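Local structure of organic hydroperoxide resistance protein (Deinococcus radiodurans, 1USP) at residues A55-G60 / V120-A125; T80-L85 / E97-F102; L26-S31 / P42-E47; A93-L98 / D132-V137. The protein probably detoxifies organic hydroperoxides by reducing them with a pair of reactive cysteines, as in other members of the OsmC/Ohr family. All blocks are in the same frame, centred on the assembly; numbering follows the deposited sequence.

Interaction 1 (A55-G60 / V120-A125); sequences AACFQG and VCPYSA
Cys57 and Cys121 both turn their sulfurs away from their own backbone nitrogens, at chi1 -174° and 171°, and this brings the two sulfurs close together where the helices meet. Cys57 comes from the middle of helix 46-68. Cys121 sits at the N-cap of helix 122-127, just where helix 107-120 ends. Cys57 SG lies 2.8 Å from Cys121 SG. That is long for a disulfide and short for two sulfurs merely in contact, so the bonding state here is doubtful. A disulfide between these two residues is known for this protein. The ring of Pro122 packs on Cys57, with Pro122 CD 3.2 Å from Cys57 SG. Tyr123 CD1 is 3.7 Å from Cys57 SG, and the sulfur stands obliquely to that ring. Phe58 approaches from the next position of the helix. Phe58 CD1 is 3.8 Å from Cys121 SG, which lies at the ring edge near its plane. Phe58 CE1, on the same ring edge, lies 3.6 Å from Ser124 OG. That hydroxyl is hydrogen-bonded to Tyr54. The hydroxyl of Tyr123 bonds the backbone of the neighbouring subunit, which ties this site to the dimer interface. All the touching residues are buried, so the sulfurs sit in a largely aromatic and apolar setting. A glycerol lies beside Pro122 and may mark a pocket there. The arrangement is that of the paired-cysteine redox site of Ohr proteins, in which one cysteine probably meets the peroxide and the other completes the disulfide.

Interaction 2 (T80-L85 / E97-F102); sequences TARVGL and ELEGHF
Arg82 reaches across from its strand to two glutamates on the next one. Arg82 CB rests 3.8 Å from Glu97 CG. CG is anti to the carbonyl carbon (chi1 -71°) and the chain then runs extended to NE. This carries the side chain along the sheet face that also holds Thr80, Glu97 and Glu99. Arg82 CD passes 3.7 Å from Glu97 OE1. NE turns outward to a salt bridge with an acidic side chain of the neighbouring subunit. The backbones beneath form the antiparallel hairpin of strands 78-88 and 91-101. Thr80 with Glu99 and Arg82 with Glu97 are hydrogen-bonded pairs. Ala81 with Leu98 is a non-hydrogen-bonded pair, and its side chains meet on the opposite face, Ala81 CB 3.5 Å from Leu98 CD2. Strand 78-88 also pairs with a strand of the neighbouring subunit, so the sheet continues through the dimer. At the tip, Arg82 NH1 is 2.9 Å from Glu97 OE1, which accepts through its anti lone pair. Arg82 NH1 is also 3.0 Å from Glu99 OE1, which it meets from above the carboxylate plane. Arg82 NH2 adds a weak bond of 3.4 Å to Glu99 OE1. Lys136 binds the same two glutamate oxygens.

Interaction 3 (L26-S31 / P42-E47); sequences LNLDLS and PGTNPE
The flat groups that meet between Ser31 and Thr44 are peptide units. Ser31 N approaches Thr44 O in the carbonyl plane at 2.9 Å. The return bond, from Thr44 N to Asp29 O, is also 2.9 Å, but its donor is tilted 33° from the carbonyl plane. Together they make a single backbone bridge around Leu30, where the chain after strand 27-29 passes the approach to helix 46-68. The two paths run nearly at right angles. Packing is tight at Gly43, where Gly43 CA sits 3.2 Å from Asp29 O. Ser31 has OG anti to its carbonyl carbon (chi1 -59°). This turns the hydroxyl to Gly43, and Ser31 OG accepts from Gly43 N at 2.8 Å in a bent bond. Apolar contact is slight: Leu30 CD2 lies 4.1 Å from Thr44 CG2. The Asn45 amide is split between two tasks. Its OD1 accepts from Gln48 N, so Asn45 acts as N-cap of helix 46-68. Its ND2 donates to a water and to an aromatic side chain of the neighbouring subunit. The water in turn donates to Ser31 O at 2.7 Å and to Gly43 O at 2.8 Å. Two of the three direct bonds join backbone to backbone, and the third uses the Ser31 hydroxyl. The contact therefore depends on the path of the chain more than on apolar packing, and the water donates hydrogen bonds to two of the carbonyl oxygens gathered there.

Interaction 4 (A93-L98 / D132-V137); sequences ALDVEL and DVRLKV
Leu98, Val133 and Leu135 form the apolar centre of this contact. Leu98 CD1 lies 4.0 Å from Val133 CG1 and 4.1 Å from Leu135 CD2. The two leucines run side by side and point the same way, toward the helices, where Tyr54 and Phe58 also touch Leu98. Between the backbones, strands 91-101 and 134-137 pair in parallel. Arg134 N bonds Val96 O, Leu98 N bonds Arg134 O at 2.8 Å, and Lys136 N bonds Leu98 O. Helices 107-120 and 122-127 link the two strands, which makes this a beta-alpha-beta crossover. The other face is charged. Arg134 bends at chi3 (-69°) and presents the edge of its guanidinium to both acids. Arg134 meets Asp95 end-on, with Arg134 NH1 2.9 Å from Asp95 OD1 and Arg134 NH2 3.2 Å from Asp95 OD2. The two planes are only 23° apart. It takes Glu97 side-on through NE and NH2, with Arg134 NE 3.0 Å from Glu97 OE2. Lys136 NZ reaches Glu97 OE1 from above the carboxylate plane, at 3.0 Å. Glu97 OE1 also takes a salt bridge from Arg82. With four hydrogen bonds to the two acids, the guanidinium is fixed in rotation, and the basic groups would probably keep both acids ionised.

Overall arrangement
Interactions 2 and 4 share Glu97 and Leu98 on strand 91-101, and their centres are about 6 Å apart. They are adjacent strand pairs of one mixed sheet, one on each edge of strand 91-101. Their salt bridges merge on one face through Glu97 and Lys136. The other face carries helix 46-68. There interaction 1 touches both, with Phe58 CE1 3.7 Å from Leu98 CD1 and Phe58 CZ 4.0 Å from Leu135 CD2. The cysteine pair of interaction 1 thus lies on the helix side of the sheet. The centre of interaction 1 is about 12 Å from those of interactions 2 and 4. Interaction 3 stands at the start of the same helix, its centre about 21 Å from that of interaction 1. Glu47 joins it to strand 78-88.

Interaction 1 (A55-G60 / V120-A125)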
loop_
_atom_site.group_PDB
_atom_site.type_symbol
_atom_site.label_atom_id
_atom_site.label_comp_id
_atom_site.label_asym_id
_atom_site.label_seq_id
_atom_site.Cartn_x
_atom_site.Cartn_y
_atom_site.Cartn_z
ATOM N N ALA A 55 -3.643 7.448 -0.269
ATOM C CA ALA A 55 -3.915 8.848 0.053
ATOM C C ALA A 55 -2.684 9.719 -0.255
ATOM O O ALA A 55 -2.814 10.800 -0.824
ATOM C CB ALA A 55 -4.340 9.003 1.503
ATOM N N ALA A 56 -1.500 9.228 0.090
ATOM C CA ALA A 56 -0.255 9.954 -0.171
ATOM C C ALA A 56 0.012 10.100 -1.684
ATOM O O ALA A 56 0.472 11.144 -2.152
ATOM C CB ALA A 56 0.904 9.255 0.518
ATOM N N CYS A 57 -0.304 9.048 -2.437
ATOM C CA CYS A 57 -0.089 9.006 -3.886
ATOM C C CYS A 57 -0.992 10.013 -4.587
ATOM O O CYS A 57 -0.591 10.673 -5.541
ATOM C CB CYS A 57 -0.395 7.592 -4.398
ATOM S SG CYS A 57 -0.012 7.319 -6.149
ATOM N N PHE A 58 -2.224 10.123 -4.105
ATOM C CA PHE A 58 -3.173 11.104 -4.642
ATOM C C PHE A 58 -2.705 12.518 -4.369
ATOM O O PHE A 58 -2.878 13.382 -5.192
ATOM C CB PHE A 58 -4.578 10.899 -4.073
ATOM C CG PHE A 58 -5.595 10.546 -5.108
ATOM C CD1 PHE A 58 -5.414 9.436 -5.913
ATOM C CD2 PHE A 58 -6.730 11.330 -5.292
ATOM C CE1 PHE A 58 -6.347 9.115 -6.882
ATOM C CE2 PHE A 58 -7.664 10.995 -6.247
ATOM C CZ PHE A 58 -7.468 9.895 -7.042
ATOM N N GLN A 59 -2.106 12.750 -3.209
ATOM C CA GLN A 59 -1.540 14.052 -2.885
ATOM C C GLN A 59 -0.357 14.394 -3.791
ATOM O O GLN A 59 -0.232 15.538 -4.230
ATOM C CB GLN A 59 -1.127 14.129 -1.406
ATOM C CG GLN A 59 -2.292 14.396 -0.464
ATOM C CD GLN A 59 -2.783 15.853 -0.503
ATOM O OE1 GLN A 59 -2.325 16.643 -1.328
ATOM N NE2 GLN A 59 -3.714 16.200 0.390
ATOM N N GLY A 60 0.496 13.414 -4.078
ATOM C CA GLY A 60 1.582 13.595 -5.036
ATOM C C GLY A 60 1.039 13.878 -6.425
ATOM O O GLY A 60 1.531 14.766 -7.149
ATOM N N VAL A 120 -3.510 10.152 -13.022
ATOM C CA VAL A 120 -2.056 10.184 -12.865
ATOM C C VAL A 120 -1.522 9.187 -11.826
ATOM O O VAL A 120 -0.470 8.577 -12.018
ATOM C CB VAL A 120 -1.595 11.623 -12.509
ATOM C CG1 VAL A 120 -0.175 11.638 -11.973
ATOM C CG2 VAL A 120 -1.717 12.503 -13.723
ATOM N N CYS A 121 -2.248 9.050 -10.726
ATOM C CA CYS A 121 -1.795 8.287 -9.571
ATOM C C CYS A 121 -1.423 6.857 -9.961
ATOM O O CYS A 121 -2.259 6.166 -10.518
ATOM C CB CYS A 121 -2.927 8.275 -8.535
ATOM S SG CYS A 121 -2.654 7.186 -7.149
ATOM N N PRO A 122 -0.191 6.404 -9.701
ATOM C CA PRO A 122 0.176 5.015 -10.001
ATOM C C PRO A 122 -0.599 3.933 -9.239
ATOM O O PRO A 122 -0.717 2.843 -9.774
ATOM C CB PRO A 122 1.677 4.966 -9.683
ATOM C CG PRO A 122 1.924 6.086 -8.804
ATOM C CD PRO A 122 0.974 7.171 -9.223
ATOM N N TYR A 123 -1.114 4.220 -8.042
ATOM C CA TYR A 123 -1.947 3.240 -7.333
ATOM C C TYR A 123 -3.236 3.029 -8.137
ATOM O O TYR A 123 -3.732 1.907 -8.243
ATOM C CB TYR A 123 -2.307 3.705 -5.914
ATOM C CG TYR A 123 -1.315 3.446 -4.784
ATOM C CD1 TYR A 123 0.012 3.849 -4.875
ATOM C CD2 TYR A 123 -1.739 2.872 -3.581
ATOM C CE1 TYR A 123 0.891 3.648 -3.828
ATOM C CE2 TYR A 123 -0.860 2.691 -2.523
ATOM C CZ TYR A 123 0.446 3.075 -2.658
ATOM O OH TYR A 123 1.326 2.894 -1.610
ATOM N N SER A 124 -3.791 4.113 -8.695
ATOM C CA SER A 124 -4.968 4.021 -9.562
ATOM C C SER A 124 -4.692 3.237 -10.845
ATOM O O SER A 124 -5.522 2.404 -11.272
ATOM C CB SER A 124 -5.526 5.413 -9.906
ATOM O OG SER A 124 -5.998 6.094 -8.750
ATOM N N ALA A 125 -3.540 3.485 -11.456
ATOM C CA ALA A 125 -3.124 2.702 -12.624
ATOM C C ALA A 125 -2.995 1.222 -12.269
ATOM O O ALA A 125 -3.438 0.352 -13.015
ATOM C CB ALA A 125 -1.811 3.231 -13.178
#

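Interaction 2 (T80-L85 / E97-F102)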
loop_
_atom_site.group_PDB
_atom_site.type_symbol
_atom_site.label_atom_id
_atom_site.label_comp_id
_atom_site.label_asym_id
_atom_site.label_seq_id
_atom_site.Cartn_x
_atom_site.Cartn_y
_atom_site.Cartn_z
ATOM N N THR A 80 -8.625 11.437 1.955
ATOM C CA THR A 80 -8.877 10.295 2.830
ATOM C C THR A 80 -9.148 9.042 1.995
ATOM O O THR A 80 -10.064 9.015 1.156
ATOM C CB THR A 80 -10.077 10.617 3.742
ATOM O OG1 THR A 80 -9.804 11.802 4.502
ATOM C CG2 THR A 80 -10.300 9.536 4.783
ATOM N N ALA A 81 -8.331 8.010 2.197
ATOM C CA ALA A 81 -8.590 6.691 1.629
ATOM C C ALA A 81 -9.230 5.745 2.641
ATOM O O ALA A 81 -8.762 5.638 3.773
ATOM C CB ALA A 81 -7.306 6.099 1.115
ATOM N N ARG A 82 -10.284 5.056 2.217
ATOM C CA ARG A 82 -10.919 4.000 2.983
ATOM C C ARG A 82 -10.748 2.698 2.207
ATOM O O ARG A 82 -11.183 2.573 1.062
ATOM C CB ARG A 82 -12.403 4.320 3.222
ATOM C CG ARG A 82 -12.605 5.463 4.201
ATOM C CD ARG A 82 -14.063 5.970 4.341
ATOM N NE ARG A 82 -14.057 7.325 4.885
ATOM C CZ ARG A 82 -14.373 8.441 4.227
ATOM N NH1 ARG A 82 -14.805 8.412 2.972
ATOM N NH2 ARG A 82 -14.278 9.605 4.856
ATOM N N VAL A 83 -10.057 1.748 2.822
ATOM C CA VAL A 83 -9.702 0.492 2.194
ATOM C C VAL A 83 -10.273 -0.655 3.025
ATOM O O VAL A 83 -9.856 -0.866 4.167
ATOM C CB VAL A 83 -8.185 0.331 2.098
ATOM C CG1 VAL A 83 -7.824 -0.980 1.426
ATOM C CG2 VAL A 83 -7.582 1.506 1.347
ATOM N N GLY A 84 -11.221 -1.378 2.442
ATOM C CA GLY A 84 -11.879 -2.498 3.095
ATOM C C GLY A 84 -11.429 -3.821 2.519
ATOM O O GLY A 84 -11.160 -3.932 1.320
ATOM N N LEU A 85 -11.306 -4.813 3.386
ATOM C CA LEU A 85 -11.009 -6.174 2.988
ATOM C C LEU A 85 -12.322 -6.924 2.829
ATOM O O LEU A 85 -13.152 -6.937 3.737
ATOM C CB LEU A 85 -10.140 -6.864 4.041
ATOM C CG LEU A 85 -9.634 -8.253 3.660
ATOM C CD1 LEU A 85 -8.654 -8.159 2.493
ATOM C CD2 LEU A 85 -9.004 -8.943 4.849
ATOM N N GLU A 97 -12.392 3.670 -1.409
ATOM C CA GLU A 97 -12.907 4.994 -1.758
ATOM C C GLU A 97 -11.950 6.078 -1.366
ATOM O O GLU A 97 -11.225 5.966 -0.373
ATOM C CB GLU A 97 -14.319 5.234 -1.238
ATOM C CG GLU A 97 -14.530 5.283 0.243
ATOM C CD GLU A 97 -15.992 5.566 0.589
ATOM O OE1 GLU A 97 -16.255 6.408 1.452
ATOM O OE2 GLU A 97 -16.890 4.938 -0.004
ATOM N N LEU A 98 -11.907 7.118 -2.187
ATOM C CA LEU A 98 -11.014 8.245 -1.965
ATOM C C LEU A 98 -11.865 9.489 -1.881
ATOM O O LEU A 98 -12.661 9.743 -2.777
ATOM C CB LEU A 98 -10.020 8.358 -3.092
ATOM C CG LEU A 98 -9.228 7.068 -3.352
ATOM C CD1 LEU A 98 -8.493 7.159 -4.638
ATOM C CD2 LEU A 98 -8.274 6.773 -2.202
ATOM N N GLU A 99 -11.708 10.248 -0.799
ATOM C CA GLU A 99 -12.538 11.424 -0.532
ATOM C C GLU A 99 -11.665 12.638 -0.362
ATOM O O GLU A 99 -10.888 12.705 0.577
ATOM C CB GLU A 99 -13.381 11.209 0.736
ATOM C CG GLU A 99 -14.309 12.371 1.106
ATOM C CD GLU A 99 -15.107 12.094 2.367
ATOM O OE1 GLU A 99 -15.937 11.164 2.367
ATOM O OE2 GLU A 99 -14.901 12.799 3.372
ATOM N N GLY A 100 -11.818 13.623 -1.244
ATOM C CA GLY A 100 -11.069 14.853 -1.138
ATOM C C GLY A 100 -11.845 15.983 -0.473
ATOM O O GLY A 100 -13.068 16.046 -0.540
ATOM N N HIS A 101 -11.105 16.885 0.152
ATOM C CA HIS A 101 -11.645 18.138 0.694
ATOM C C HIS A 101 -10.660 19.249 0.377
ATOM O O HIS A 101 -9.503 19.174 0.742
ATOM C CB HIS A 101 -11.877 18.047 2.204
ATOM C CG HIS A 101 -12.457 19.292 2.795
ATOM N ND1 HIS A 101 -13.802 19.435 3.063
ATOM C CD2 HIS A 101 -11.878 20.471 3.132
ATOM C CE1 HIS A 101 -14.026 20.641 3.557
ATOM N NE2 HIS A 101 -12.876 21.293 3.602
ATOM N N PHE A 102 -11.141 20.285 -0.298
ATOM C CA PHE A 102 -10.305 21.347 -0.824
ATOM C C PHE A 102 -10.898 22.695 -0.378
ATOM O O PHE A 102 -11.768 23.252 -1.060
ATOM C CB PHE A 102 -10.268 21.282 -2.350
ATOM C CG PHE A 102 -9.793 19.965 -2.904
ATOM C CD1 PHE A 102 -10.684 18.906 -3.091
ATOM C CD2 PHE A 102 -8.460 19.790 -3.245
ATOM C CE1 PHE A 102 -10.227 17.668 -3.615
ATOM C CE2 PHE A 102 -8.011 18.582 -3.781
ATOM C CZ PHE A 102 -8.897 17.522 -3.961
#

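Interaction 3 (L26-S31 / P42-E47)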
loop_
_atom_site.group_PDB
_atom_site.type_symbol
_atom_site.label_atom_id
_atom_site.label_comp_id
_atom_site.label_asym_id
_atom_site.label_seq_id
_atom_site.Cartn_x
_atom_site.Cartn_y
_atom_site.Cartn_z
ATOM N N LEU A 26 10.636 3.448 7.278
ATOM C CA LEU A 26 9.501 2.710 7.829
ATOM C C LEU A 26 9.996 1.605 8.746
ATOM O O LEU A 26 10.800 0.793 8.343
ATOM C CB LEU A 26 8.666 2.095 6.713
ATOM C CG LEU A 26 7.824 3.047 5.880
ATOM C CD1 LEU A 26 6.981 2.267 4.869
ATOM C CD2 LEU A 26 6.957 3.926 6.751
ATOM N N ASN A 27 9.489 1.577 9.972
ATOM C CA ASN A 27 9.903 0.596 10.970
ATOM C C ASN A 27 8.654 0.253 11.792
ATOM O O ASN A 27 8.407 0.754 12.899
ATOM C CB ASN A 27 11.028 1.186 11.833
ATOM C CG ASN A 27 11.547 0.224 12.891
ATOM O OD1 ASN A 27 11.391 -0.997 12.780
ATOM N ND2 ASN A 27 12.179 0.778 13.935
ATOM N N LEU A 28 7.841 -0.608 11.209
ATOM C CA LEU A 28 6.480 -0.774 11.680
ATOM C C LEU A 28 6.215 -2.157 12.203
ATOM O O LEU A 28 6.642 -3.154 11.637
ATOM C CB LEU A 28 5.509 -0.477 10.543
ATOM C CG LEU A 28 5.673 0.922 9.958
ATOM C CD1 LEU A 28 4.968 1.035 8.603
ATOM C CD2 LEU A 28 5.129 1.937 10.964
ATOM N N ASP A 29 5.480 -2.190 13.297
ATOM C CA ASP A 29 4.948 -3.412 13.834
ATOM C C ASP A 29 3.679 -3.702 13.085
ATOM O O ASP A 29 3.034 -2.771 12.572
ATOM C CB ASP A 29 4.646 -3.219 15.316
ATOM C CG ASP A 29 5.898 -2.994 16.134
ATOM O OD1 ASP A 29 6.812 -3.837 16.067
ATOM O OD2 ASP A 29 6.057 -2.004 16.862
ATOM N N LEU A 30 3.328 -4.985 13.019
ATOM C CA LEU A 30 2.086 -5.439 12.391
ATOM C C LEU A 30 1.231 -6.120 13.430
ATOM O O LEU A 30 1.755 -6.878 14.259
ATOM C CB LEU A 30 2.377 -6.441 11.282
ATOM C CG LEU A 30 3.220 -5.906 10.138
ATOM C CD1 LEU A 30 3.853 -7.064 9.402
ATOM C CD2 LEU A 30 2.352 -5.053 9.205
ATOM N N SER A 31 -0.066 -5.831 13.400
ATOM C CA SER A 31 -1.032 -6.520 14.239
ATOM C C SER A 31 -2.246 -6.861 13.403
ATOM O O SER A 31 -2.656 -6.078 12.524
ATOM C CB SER A 31 -1.474 -5.647 15.435
ATOM O OG SER A 31 -0.390 -5.262 16.257
ATOM N N PRO A 42 -1.236 -2.647 18.616
ATOM C CA PRO A 42 -0.901 -1.317 18.070
ATOM C C PRO A 42 -0.212 -1.320 16.701
ATOM O O PRO A 42 -0.003 -0.243 16.133
ATOM C CB PRO A 42 0.071 -0.751 19.120
ATOM C CG PRO A 42 0.778 -2.005 19.680
ATOM C CD PRO A 42 -0.288 -3.070 19.675
ATOM N N GLY A 43 0.197 -2.489 16.212
ATOM C CA GLY A 43 0.764 -2.609 14.880
ATOM C C GLY A 43 -0.264 -2.330 13.794
ATOM O O GLY A 43 -1.478 -2.421 14.035
ATOM N N THR A 44 0.231 -1.959 12.615
ATOM C CA THR A 44 -0.588 -1.652 11.446
ATOM C C THR A 44 -0.890 -2.944 10.702
ATOM O O THR A 44 -0.647 -4.047 11.213
ATOM C CB THR A 44 0.131 -0.559 10.561
ATOM O OG1 THR A 44 -0.709 -0.144 9.482
ATOM C CG2 THR A 44 1.363 -1.105 9.872
ATOM N N ASN A 45 -1.489 -2.824 9.521
ATOM C CA ASN A 45 -1.861 -3.978 8.724
ATOM C C ASN A 45 -1.825 -3.583 7.236
ATOM O O ASN A 45 -1.735 -2.389 6.919
ATOM C CB ASN A 45 -3.250 -4.451 9.169
ATOM C CG ASN A 45 -4.297 -3.369 9.020
ATOM O OD1 ASN A 45 -4.664 -3.019 7.905
ATOM N ND2 ASN A 45 -4.779 -2.832 10.136
ATOM N N PRO A 46 -1.880 -4.551 6.324
ATOM C CA PRO A 46 -1.794 -4.255 4.887
ATOM C C PRO A 46 -2.866 -3.311 4.330
ATOM O O PRO A 46 -2.565 -2.472 3.502
ATOM C CB PRO A 46 -1.908 -5.651 4.237
ATOM C CG PRO A 46 -1.386 -6.589 5.311
ATOM C CD PRO A 46 -1.995 -6.007 6.565
ATOM N N GLU A 47 -4.100 -3.429 4.792
ATOM C CA GLU A 47 -5.176 -2.565 4.291
ATOM C C GLU A 47 -4.935 -1.137 4.717
ATOM O O GLU A 47 -5.149 -0.195 3.964
ATOM C CB GLU A 47 -6.531 -3.026 4.820
ATOM C CG GLU A 47 -6.997 -4.357 4.263
ATOM C CD GLU A 47 -6.200 -5.553 4.761
ATOM O OE1 GLU A 47 -5.616 -5.502 5.862
ATOM O OE2 GLU A 47 -6.151 -6.561 4.025
HETATM O O HOH W 1 -3.654 -3.628 12.710
#

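Interaction 4 (A93-L98 / D132-V137)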
loop_
_atom_site.group_PDB
_atom_site.type_symbol
_atom_site.label_atom_id
_atom_site.label_comp_id
_atom_site.label_asym_id
_atom_site.label_seq_id
_atom_site.Cartn_x
_atom_site.Cartn_y
_atom_site.Cartn_z
ATOM N N ALA A 93 -10.342 -9.439 -1.724
ATOM C CA ALA A 93 -10.352 -8.258 -2.589
ATOM C C ALA A 93 -10.400 -6.972 -1.772
ATOM O O ALA A 93 -10.933 -6.953 -0.672
ATOM C CB ALA A 93 -11.529 -8.295 -3.528
ATOM N N LEU A 94 -9.863 -5.901 -2.344
ATOM C CA LEU A 94 -9.876 -4.588 -1.721
ATOM C C LEU A 94 -11.035 -3.760 -2.244
ATOM O O LEU A 94 -11.335 -3.758 -3.439
ATOM C CB LEU A 94 -8.557 -3.847 -1.986
ATOM C CG LEU A 94 -7.312 -4.541 -1.425
ATOM C CD1 LEU A 94 -6.083 -3.712 -1.716
ATOM C CD2 LEU A 94 -7.411 -4.815 0.078
ATOM N N ASP A 95 -11.660 -3.046 -1.326
ATOM C CA ASP A 95 -12.710 -2.106 -1.616
ATOM C C ASP A 95 -12.144 -0.725 -1.271
ATOM O O ASP A 95 -11.630 -0.520 -0.177
ATOM C CB ASP A 95 -13.927 -2.495 -0.773
ATOM C CG ASP A 95 -15.026 -1.475 -0.804
ATOM O OD1 ASP A 95 -15.637 -1.272 -1.874
ATOM O OD2 ASP A 95 -15.379 -0.869 0.229
ATOM N N VAL A 96 -12.185 0.214 -2.205
ATOM C CA VAL A 96 -11.500 1.491 -2.018
ATOM C C VAL A 96 -12.362 2.714 -2.320
ATOM O O VAL A 96 -12.971 2.803 -3.376
ATOM C CB VAL A 96 -10.247 1.575 -2.918
ATOM C CG1 VAL A 96 -9.566 2.957 -2.794
ATOM C CG2 VAL A 96 -9.266 0.468 -2.565
ATOM N N GLU A 97 -12.392 3.670 -1.409
ATOM C CA GLU A 97 -12.907 4.994 -1.758
ATOM C C GLU A 97 -11.950 6.078 -1.366
ATOM O O GLU A 97 -11.225 5.966 -0.373
ATOM C CB GLU A 97 -14.319 5.234 -1.238
ATOM C CG GLU A 97 -14.530 5.283 0.243
ATOM C CD GLU A 97 -15.992 5.566 0.589
ATOM O OE1 GLU A 97 -16.255 6.408 1.452
ATOM O OE2 GLU A 97 -16.890 4.938 -0.004
ATOM N N LEU A 98 -11.907 7.118 -2.187
ATOM C CA LEU A 98 -11.014 8.245 -1.965
ATOM C C LEU A 98 -11.865 9.489 -1.881
ATOM O O LEU A 98 -12.661 9.743 -2.777
ATOM C CB LEU A 98 -10.020 8.358 -3.092
ATOM C CG LEU A 98 -9.228 7.068 -3.352
ATOM C CD1 LEU A 98 -8.493 7.159 -4.638
ATOM C CD2 LEU A 98 -8.274 6.773 -2.202
ATOM N N ASP A 132 -13.136 -1.344 -7.832
ATOM C CA ASP A 132 -14.195 -0.376 -8.166
ATOM C C ASP A 132 -14.069 0.888 -7.324
ATOM O O ASP A 132 -14.901 1.175 -6.455
ATOM C CB ASP A 132 -15.581 -1.037 -7.996
ATOM C CG ASP A 132 -16.735 -0.181 -8.554
ATOM O OD1 ASP A 132 -16.499 0.907 -9.147
ATOM O OD2 ASP A 132 -17.925 -0.537 -8.441
ATOM N N VAL A 133 -13.033 1.669 -7.608
ATOM C CA VAL A 133 -12.670 2.807 -6.791
ATOM C C VAL A 133 -13.807 3.842 -6.836
ATOM O O VAL A 133 -14.389 4.080 -7.872
ATOM C CB VAL A 133 -11.335 3.447 -7.273
ATOM C CG1 VAL A 133 -10.991 4.672 -6.448
ATOM C CG2 VAL A 133 -10.194 2.430 -7.211
ATOM N N ARG A 134 -14.135 4.411 -5.688
ATOM C CA ARG A 134 -15.125 5.466 -5.587
ATOM C C ARG A 134 -14.422 6.768 -5.275
ATOM O O ARG A 134 -13.714 6.858 -4.275
ATOM C CB ARG A 134 -16.123 5.131 -4.476
ATOM C CG ARG A 134 -16.899 3.853 -4.724
ATOM C CD ARG A 134 -18.020 3.579 -3.730
ATOM N NE ARG A 134 -17.554 3.253 -2.372
ATOM C CZ ARG A 134 -16.953 2.117 -2.021
ATOM N NH1 ARG A 134 -16.730 1.168 -2.908
ATOM N NH2 ARG A 134 -16.563 1.934 -0.761
ATOM N N LEU A 135 -14.608 7.770 -6.126
ATOM C CA LEU A 135 -14.063 9.115 -5.914
ATOM C C LEU A 135 -15.149 10.036 -5.389
ATOM O O LEU A 135 -16.229 10.138 -5.980
ATOM C CB LEU A 135 -13.547 9.714 -7.212
ATOM C CG LEU A 135 -12.504 8.931 -8.001
ATOM C CD1 LEU A 135 -12.197 9.640 -9.292
ATOM C CD2 LEU A 135 -11.266 8.735 -7.162
ATOM N N LYS A 136 -14.835 10.730 -4.302
ATOM C CA LYS A 136 -15.790 11.562 -3.589
ATOM C C LYS A 136 -15.164 12.916 -3.282
ATOM O O LYS A 136 -13.950 13.040 -3.145
ATOM C CB LYS A 136 -16.228 10.881 -2.281
ATOM C CG LYS A 136 -16.684 9.414 -2.444
ATOM C CD LYS A 136 -17.489 8.831 -1.239
ATOM C CE LYS A 136 -17.416 9.685 0.035
ATOM N NZ LYS A 136 -17.881 8.970 1.266
ATOM N N VAL A 137 -16.004 13.934 -3.181
ATOM C CA VAL A 137 -15.581 15.245 -2.708
ATOM C C VAL A 137 -16.501 15.611 -1.544
ATOM O O VAL A 137 -17.716 15.516 -1.654
ATOM C CB VAL A 137 -15.661 16.305 -3.832
ATOM C CG1 VAL A 137 -15.521 17.713 -3.263
ATOM C CG2 VAL A 137 -14.592 16.037 -4.887
HETATM O O HOH W 2 -13.729 -3.386 -5.518
HETATM O O HOH W 3 -13.967 -0.613 -4.358
#